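Local coordinates for aerobic respiration control sensor protein ArcB (Escherichia coli, PDB 2A0B) that relays phosphoryl groups as the histidine-containing phosphotransfer domain of a membrane sensor kinase that activates the regulator ArcA in anaerobic repression of the arc modulon, at residues G32-F36 against A69-L75; V44-E48 against I101-K105; K7-L12 against H110-L115. All blocks are in the same frame, centred on the assembly; numbering follows the deposited sequence.

Overall arrangement
Contacts 1 and 2 join helices of the four-helix bundle at opposite sides of the chain's centre, about 17 Å apart between centres. Both draw on helix 26-52: contact 1 sets it against the end of helix 56-72, contact 2 against helix 93-122. Contact 1 is buried, with no hydrogen bond across the interface. Contact 2 is apolar inside but runs out to a glutamate-lysine pair at its rim. Contact 3 lays the short helix 7-11 on helix 93-122 and is partly buried, with a leucine-valine centre, two bridging waters and a lysine beside a histidine. Contacts 1 and 3 touch through Leu33, Val73, Leu75 and Leu115, whereas contact 2 touches neither.

Contact 1. Residues G32-F36 against A69-L75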
loop_
_atom_site.group_PDB
_atom_site.type_symbol
_atom_site.label_atom_id
_atom_site.label_comp_id
_atom_site.label_asym_id
_atom_site.label_seq_id
_atom_site.Cartn_x
_atom_site.Cartn_y
_atom_site.Cartn_z
ATOM N N GLY A 32 -9.094 -3.643 -9.942
ATOM C CA GLY A 32 -8.572 -3.895 -8.581
ATOM C C GLY A 32 -8.081 -2.519 -8.029
ATOM O O GLY A 32 -8.367 -2.262 -6.881
ATOM N N LEU A 33 -7.373 -1.814 -8.895
ATOM C CA LEU A 33 -6.881 -0.504 -8.437
ATOM C C LEU A 33 -7.981 0.429 -8.089
ATOM O O LEU A 33 -7.930 1.243 -7.138
ATOM C CB LEU A 33 -5.961 0.053 -9.525
ATOM C CG LEU A 33 -5.140 1.283 -9.102
ATOM C CD1 LEU A 33 -4.321 0.973 -7.851
ATOM C CD2 LEU A 33 -4.213 1.658 -10.243
ATOM N N ALA A 34 -9.124 0.461 -8.804
ATOM C CA ALA A 34 -10.255 1.308 -8.507
ATOM C C ALA A 34 -10.853 0.966 -7.165
ATOM O O ALA A 34 -11.275 1.816 -6.377
ATOM C CB ALA A 34 -11.312 1.212 -9.616
ATOM N N VAL A 35 -10.888 -0.347 -6.803
ATOM C CA VAL A 35 -11.368 -0.751 -5.529
ATOM C C VAL A 35 -10.359 -0.306 -4.400
ATOM O O VAL A 35 -10.846 0.195 -3.400
ATOM C CB VAL A 35 -11.565 -2.288 -5.389
ATOM C CG1 VAL A 35 -11.899 -2.710 -3.977
ATOM C CG2 VAL A 35 -12.741 -2.595 -6.333
ATOM N N PHE A 36 -9.116 -0.444 -4.708
ATOM C CA PHE A 36 -8.069 -0.018 -3.701
ATOM C C PHE A 36 -8.255 1.475 -3.433
ATOM O O PHE A 36 -8.236 1.835 -2.230
ATOM C CB PHE A 36 -6.711 -0.328 -4.261
ATOM C CG PHE A 36 -5.552 0.021 -3.333
ATOM C CD1 PHE A 36 -5.177 -0.863 -2.350
ATOM C CD2 PHE A 36 -4.888 1.212 -3.538
ATOM C CE1 PHE A 36 -4.081 -0.511 -1.529
ATOM C CE2 PHE A 36 -3.826 1.573 -2.694
ATOM C CZ PHE A 36 -3.425 0.695 -1.722
ATOM N N ALA A 69 -3.736 -5.753 0.709
ATOM C CA ALA A 69 -4.455 -4.957 -0.300
ATOM C C ALA A 69 -3.497 -4.398 -1.298
ATOM O O ALA A 69 -3.557 -4.524 -2.521
ATOM C CB ALA A 69 -5.365 -3.911 0.293
ATOM N N ALA A 70 -2.438 -3.662 -0.783
ATOM C CA ALA A 70 -1.473 -3.144 -1.721
ATOM C C ALA A 70 -0.669 -4.101 -2.523
ATOM O O ALA A 70 -0.349 -3.931 -3.691
ATOM C CB ALA A 70 -0.475 -2.250 -0.862
ATOM N N GLY A 71 -0.289 -5.256 -1.937
ATOM C CA GLY A 71 0.502 -6.296 -2.578
ATOM C C GLY A 71 -0.372 -6.938 -3.703
ATOM O O GLY A 71 0.238 -7.292 -4.722
ATOM N N SER A 72 -1.648 -6.915 -3.535
ATOM C CA SER A 72 -2.522 -7.555 -4.540
ATOM C C SER A 72 -2.484 -6.828 -5.873
ATOM O O SER A 72 -2.794 -7.401 -6.923
ATOM C CB SER A 72 -3.920 -7.679 -3.978
ATOM O OG SER A 72 -4.761 -6.579 -4.161
ATOM N N VAL A 73 -2.252 -5.502 -5.836
ATOM C CA VAL A 73 -2.185 -4.685 -7.034
ATOM C C VAL A 73 -0.788 -4.188 -7.367
ATOM O O VAL A 73 -0.638 -3.366 -8.301
ATOM C CB VAL A 73 -3.195 -3.531 -6.967
ATOM C CG1 VAL A 73 -4.629 -4.054 -6.976
ATOM C CG2 VAL A 73 -3.002 -2.613 -5.744
ATOM N N GLY A 74 0.266 -4.697 -6.765
ATOM C CA GLY A 74 1.644 -4.392 -7.153
ATOM C C GLY A 74 2.207 -3.051 -6.539
ATOM O O GLY A 74 3.224 -2.711 -7.185
ATOM N N LEU A 75 1.543 -2.681 -5.516
ATOM C CA LEU A 75 2.135 -1.372 -4.890
ATOM C C LEU A 75 3.202 -1.848 -3.869
ATOM O O LEU A 75 2.783 -1.855 -2.700
ATOM C CB LEU A 75 0.985 -0.571 -4.339
ATOM C CG LEU A 75 -0.005 0.016 -5.420
ATOM C CD1 LEU A 75 -1.290 0.496 -4.832
ATOM C CD2 LEU A 75 0.742 1.103 -6.189
#
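The carbonyl O of Ala70, a residue whose CB and amide N lie against the Phe36 ring, takes two backbone donors from opposite faces of its plane: Leu75 N at 2.9 Å and Val73 N at 3.3 Å. The first of these, with the weak bond from Gly74 N to Gly71 O, makes a Schellman motif that ends helix 56-72, and Gly74 supplies the positive phi. Val73 and Leu75, before and after Gly74, both point toward helix 26-52. This is the buried interior of the HPt four-helix bundle, on the helix that also carries the phosphorylation site His64. Phe36 holds CG anti to its own N (chi1 -179°), which carries the ring across to helix 56-72. There Phe36 CE1 lies 3.6 Å from Ala70 N and its CD1 4.0 Å from Ala69 CB. Leu75 comes from the opposite direction and lays CD1 over one ring face, a CH-pi contact 4.0 Å from the Phe36 centroid. Reduced to an alanine, Phe36 would probably leave Leu75 CD1 without its aromatic face and open a gap beside Ala69 and Ala70. Leu78 and Val112 also touch the Phe36 side chain, from helices 76-85 and 93-122. Val73 CG1 closes on the backbone of Gly32, 3.9 Å from its C.

Contact 2. Residues V44-E48 against I101-K105; sequences VSVLE and IEEMK. With ZN (zinc ion), chain B.
Leu47 and Ile101 form the apolar centre, CD2 of the leucine 4.1 Å from CD1 of the isoleucine. They belong to helices 26-52 and 93-122 of the HPt four-helix bundle, whose local segments run nearly antiparallel at 158°, with axes 10.4 Å apart. With CG beside its N (chi1 -87°), Leu47 brings both methyl branches onto the Ile101 side chain, CD1 near CG1 and CD2 near CD1. One helical turn away Val44 straddles two neighbours of the facing helix. Its CG2 meets CG of Met104 in the conformer described, and its CG1 rests 3.8 Å from Lys105 CB, the valine and lysine side chains crossing at about a right angle. Ile66, on helix 56-72, touches both Leu47 and Met104 and continues the core inward. Outward, the Ile101 branch CG2 slides past Glu48, one of whose two conformers bends at chi2 (-82°) to bring its carboxylate beside that methyl. In this conformer OE2 of Glu48 forms a long and somewhat doubtful salt bridge, 3.5 Å, to NZ of the extended Lys105. Glu102 OE1 lies 4.2 Å from Glu48 OE2, a like charge that the lysine would probably offset. Glu103 takes no part in the interface; its OE2 binds zinc at 2.1 Å in a site completed by His77 and Glu107.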
loop_
_atom_site.group_PDB
_atom_site.type_symbol
_atom_site.label_atom_id
_atom_site.label_comp_id
_atom_site.label_asym_id
_atom_site.label_seq_id
_atom_site.Cartn_x
_atom_site.Cartn_y
_atom_site.Cartn_z
ATOM N N VAL A 44 -6.816 4.345 5.941
ATOM C CA VAL A 44 -5.806 5.274 6.588
ATOM C C VAL A 44 -6.471 5.966 7.760
ATOM O O VAL A 44 -5.816 6.091 8.822
ATOM C CB VAL A 44 -5.293 6.217 5.521
ATOM C CG1 VAL A 44 -4.518 7.400 6.202
ATOM C CG2 VAL A 44 -4.337 5.597 4.526
ATOM N N SER A 45 -7.754 6.321 7.686
ATOM C CA SER A 45 -8.442 6.898 8.822
ATOM C C SER A 45 -8.469 5.965 10.018
ATOM O O SER A 45 -8.342 6.365 11.188
ATOM C CB SER A 45 -9.846 7.378 8.449
ATOM O OG SER A 45 -9.734 8.310 7.380
ATOM N N VAL A 46 -8.641 4.649 9.817
ATOM C CA VAL A 46 -8.618 3.689 10.909
ATOM C C VAL A 46 -7.209 3.602 11.497
ATOM O O VAL A 46 -7.094 3.535 12.725
ATOM C CB VAL A 46 -9.080 2.280 10.465
ATOM C CG1 VAL A 46 -8.816 1.216 11.515
ATOM C CG2 VAL A 46 -10.582 2.379 10.151
ATOM N N LEU A 47 -6.151 3.605 10.692
ATOM C CA LEU A 47 -4.792 3.626 11.182
ATOM C C LEU A 47 -4.606 4.843 12.134
ATOM O O LEU A 47 -4.077 4.609 13.221
ATOM C CB LEU A 47 -3.690 3.808 10.133
ATOM C CG LEU A 47 -3.150 2.569 9.451
ATOM C CD1 LEU A 47 -2.217 2.967 8.317
ATOM C CD2 LEU A 47 -2.446 1.658 10.471
ATOM N N GLU A 48 -5.027 5.981 11.653
ATOM C CA GLU A 48 -4.837 7.209 12.462
ATOM C C GLU A 48 -5.607 7.167 13.753
ATOM O O GLU A 48 -5.071 7.601 14.793
ATOM C CB GLU A 48 -5.308 8.440 11.684
ATOM C CG GLU A 48 -4.606 8.698 10.382
ATOM C CD GLU A 48 -3.279 9.402 10.521
ATOM O OE1 GLU A 48 -2.632 9.308 11.581
ATOM O OE2 GLU A 48 -2.920 10.077 9.538
ATOM N N ILE A 101 2.881 5.783 9.313
ATOM C CA ILE A 101 1.476 6.063 9.101
ATOM C C ILE A 101 1.355 7.345 8.306
ATOM O O ILE A 101 0.647 7.517 7.343
ATOM C CB ILE A 101 0.644 6.011 10.361
ATOM C CG1 ILE A 101 0.657 4.532 10.889
ATOM C CG2 ILE A 101 -0.713 6.646 10.156
ATOM C CD1 ILE A 101 -0.023 4.456 12.265
ATOM N N GLU A 102 2.013 8.461 8.828
ATOM C CA GLU A 102 1.937 9.706 8.072
ATOM C C GLU A 102 2.515 9.608 6.684
ATOM O O GLU A 102 1.969 10.237 5.756
ATOM C CB GLU A 102 2.803 10.728 8.895
ATOM C CG GLU A 102 2.727 12.102 8.242
ATOM C CD GLU A 102 1.394 12.792 8.200
ATOM O OE1 GLU A 102 0.422 12.550 8.956
ATOM O OE2 GLU A 102 1.304 13.659 7.299
ATOM N N GLU A 103 3.599 8.927 6.424
ATOM C CA GLU A 103 4.216 8.694 5.152
ATOM C C GLU A 103 3.171 8.018 4.195
ATOM O O GLU A 103 2.954 8.499 3.100
ATOM C CB GLU A 103 5.408 7.798 5.287
ATOM C CG GLU A 103 6.106 7.605 3.974
ATOM C CD GLU A 103 7.249 6.662 4.081
ATOM O OE1 GLU A 103 7.848 6.403 5.198
ATOM O OE2 GLU A 103 7.709 6.093 3.063
ATOM N N MET A 104 2.570 6.986 4.784
ATOM C CA MET A 104 1.476 6.331 3.979
ATOM C C MET A 104 0.372 7.279 3.624
ATOM O O MET A 104 -0.087 7.330 2.461
ATOM C CB MET A 104 0.838 5.203 4.835
ATOM C CG MET A 104 -0.350 4.605 4.054
ATOM S SD MET A 104 0.122 2.983 3.372
ATOM C CE MET A 104 0.255 2.152 4.966
ATOM N N LYS A 105 -0.146 8.083 4.559
ATOM C CA LYS A 105 -1.241 8.996 4.379
ATOM C C LYS A 105 -0.896 9.986 3.265
ATOM O O LYS A 105 -1.718 10.340 2.400
ATOM C CB LYS A 105 -1.525 9.717 5.699
ATOM C CG LYS A 105 -2.552 10.851 5.553
ATOM C CD LYS A 105 -2.741 11.496 6.928
ATOM C CE LYS A 105 -4.114 12.149 7.034
ATOM N NZ LYS A 105 -4.186 13.057 8.229
HETATM ZN ZN ZN B . 6.948 6.182 1.133
#

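Contact 3. Residues K7-L12 against H110-L115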
loop_
_atom_site.group_PDB
_atom_site.type_symbol
_atom_site.label_atom_id
_atom_site.label_comp_id
_atom_site.label_asym_id
_atom_site.label_seq_id
_atom_site.Cartn_x
_atom_site.Cartn_y
_atom_site.Cartn_z
ATOM N N LYS A 7 11.210 5.952 -10.398
ATOM C CA LYS A 7 10.076 5.878 -9.491
ATOM C C LYS A 7 9.221 4.631 -9.745
ATOM O O LYS A 7 8.699 4.093 -8.765
ATOM C CB LYS A 7 9.246 7.123 -9.467
ATOM C CG LYS A 7 8.125 7.464 -10.401
ATOM C CD LYS A 7 7.773 8.932 -10.122
ATOM C CE LYS A 7 6.983 9.616 -11.231
ATOM N NZ LYS A 7 6.240 10.765 -10.600
ATOM N N SER A 8 9.055 4.230 -10.994
ATOM C CA SER A 8 8.264 3.030 -11.271
ATOM C C SER A 8 8.928 1.830 -10.585
ATOM O O SER A 8 8.252 1.072 -9.882
ATOM C CB SER A 8 8.107 2.778 -12.769
ATOM O OG SER A 8 7.278 3.758 -13.385
ATOM N N GLU A 9 10.239 1.672 -10.742
ATOM C CA GLU A 9 10.952 0.545 -10.157
ATOM C C GLU A 9 10.867 0.466 -8.649
ATOM O O GLU A 9 10.796 -0.593 -8.020
ATOM C CB GLU A 9 12.457 0.591 -10.533
ATOM C CG GLU A 9 12.628 0.646 -12.036
ATOM C CD GLU A 9 14.054 0.569 -12.546
ATOM O OE1 GLU A 9 15.001 1.021 -11.867
ATOM O OE2 GLU A 9 14.198 0.031 -13.679
ATOM N N ALA A 10 10.928 1.651 -8.034
ATOM C CA ALA A 10 10.907 1.752 -6.597
ATOM C C ALA A 10 9.538 1.528 -6.000
ATOM O O ALA A 10 9.422 0.907 -4.944
ATOM C CB ALA A 10 11.444 3.138 -6.216
ATOM N N LEU A 11 8.461 1.989 -6.618
ATOM C CA LEU A 11 7.168 1.983 -6.010
ATOM C C LEU A 11 6.339 0.694 -6.483
ATOM O O LEU A 11 5.419 0.491 -5.760
ATOM C CB LEU A 11 6.343 3.224 -6.379
ATOM C CG LEU A 11 7.020 4.593 -5.913
ATOM C CD1 LEU A 11 6.155 5.715 -6.402
ATOM C CD2 LEU A 11 7.038 4.541 -4.384
ATOM N N LEU A 12 6.776 0.232 -7.624
ATOM C CA LEU A 12 5.851 -0.893 -8.085
ATOM C C LEU A 12 6.611 -2.177 -8.123
ATOM O O LEU A 12 7.812 -2.280 -8.249
ATOM C CB LEU A 12 5.494 -0.585 -9.558
ATOM C CG LEU A 12 4.849 0.796 -9.805
ATOM C CD1 LEU A 12 4.593 0.964 -11.308
ATOM C CD2 LEU A 12 3.645 0.968 -8.923
ATOM N N HIS A 110 -0.415 9.373 -4.708
ATOM C CA HIS A 110 0.632 9.456 -5.672
ATOM C C HIS A 110 1.112 8.134 -6.234
ATOM O O HIS A 110 1.394 7.923 -7.391
ATOM C CB HIS A 110 1.829 10.298 -5.074
ATOM C CG HIS A 110 3.083 10.228 -5.847
ATOM N ND1 HIS A 110 3.290 10.962 -6.997
ATOM C CD2 HIS A 110 4.256 9.541 -5.734
ATOM C CE1 HIS A 110 4.460 10.725 -7.522
ATOM N NE2 HIS A 110 5.097 9.860 -6.769
ATOM N N ASP A 111 1.271 7.130 -5.304
ATOM C CA ASP A 111 1.677 5.805 -5.715
ATOM C C ASP A 111 0.525 5.217 -6.656
ATOM O O ASP A 111 1.040 4.643 -7.621
ATOM C CB ASP A 111 1.760 4.893 -4.487
ATOM C CG ASP A 111 3.008 5.007 -3.630
ATOM O OD1 ASP A 111 3.333 6.217 -3.368
ATOM O OD2 ASP A 111 3.755 4.109 -3.247
ATOM N N VAL A 112 -0.674 5.525 -6.316
ATOM C CA VAL A 112 -1.739 4.979 -7.284
ATOM C C VAL A 112 -1.619 5.652 -8.626
ATOM O O VAL A 112 -1.681 5.032 -9.705
ATOM C CB VAL A 112 -3.084 5.217 -6.660
ATOM C CG1 VAL A 112 -4.257 5.146 -7.665
ATOM C CG2 VAL A 112 -3.349 4.306 -5.443
ATOM N N GLU A 113 -1.327 7.012 -8.642
ATOM C CA GLU A 113 -1.166 7.634 -9.960
ATOM C C GLU A 113 -0.030 7.123 -10.759
ATOM O O GLU A 113 0.024 7.040 -11.995
ATOM C CB GLU A 113 -0.939 9.182 -9.719
ATOM C CG GLU A 113 -2.177 9.821 -9.190
ATOM C CD GLU A 113 -2.008 11.249 -8.661
ATOM O OE1 GLU A 113 -0.855 11.654 -8.451
ATOM O OE2 GLU A 113 -3.025 11.901 -8.462
ATOM N N VAL A 114 1.146 6.737 -10.183
ATOM C CA VAL A 114 2.281 6.139 -10.781
ATOM C C VAL A 114 1.889 4.725 -11.384
ATOM O O VAL A 114 2.333 4.519 -12.479
ATOM C CB VAL A 114 3.458 5.979 -9.789
ATOM C CG1 VAL A 114 4.593 5.202 -10.376
ATOM C CG2 VAL A 114 3.975 7.433 -9.511
ATOM N N LEU A 115 1.115 3.997 -10.635
ATOM C CA LEU A 115 0.719 2.651 -11.228
ATOM C C LEU A 115 -0.235 2.886 -12.381
ATOM O O LEU A 115 -0.003 2.231 -13.414
ATOM C CB LEU A 115 0.143 1.860 -10.072
ATOM C CG LEU A 115 -0.527 0.508 -10.561
ATOM C CD1 LEU A 115 0.521 -0.272 -11.224
ATOM C CD2 LEU A 115 -1.179 -0.107 -9.322
HETATM O O HOH W 1 4.667 5.209 -13.875
HETATM O O HOH W 2 3.732 1.510 -3.766
#
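The His110 imidazole has Lys7 NZ at its edge, near the ring plane and 3.6 Å from CE1, while Val114 CG2, one helical turn on, lies 3.7 Å above one face, offset toward the rim. Lys7 and His110 mark the outer margin where the short N-terminal helix 7-11 packs across helix 93-122 of the HPt four-helix bundle, the segments crossing at -118° with axes 10.3 Å apart. Lys7 places CG between its backbone N and carbonyl carbon (chi1 86°) and then runs extended, so that CD and CE pass along Val114 CG2 before the ammonium reaches the ring. Val114 is shared by the apolar contacts. Its CG2 meets Leu11 CD1, the two side chains crossing at about a right angle, and its CG1 faces Leu12 CD1. Deeper in, Leu12 CD2 rests 3.8 Å from Leu115 CB, and both leucines touch Leu17 of helix 14-23. The other branch of Leu11, CD2, comes against the Asp111 carboxylate, 3.5 Å from OD2. That carboxylate borders the zinc site, its OD1 close to OE1 of the zinc ligand Glu107, a like charge. Two waters bridge the helices. One joins Ser8 OG to Val114 O, to which it donates. The other donates twice, to Leu11 O at 2.8 Å and to Asp111 OD2 at 2.7 Å.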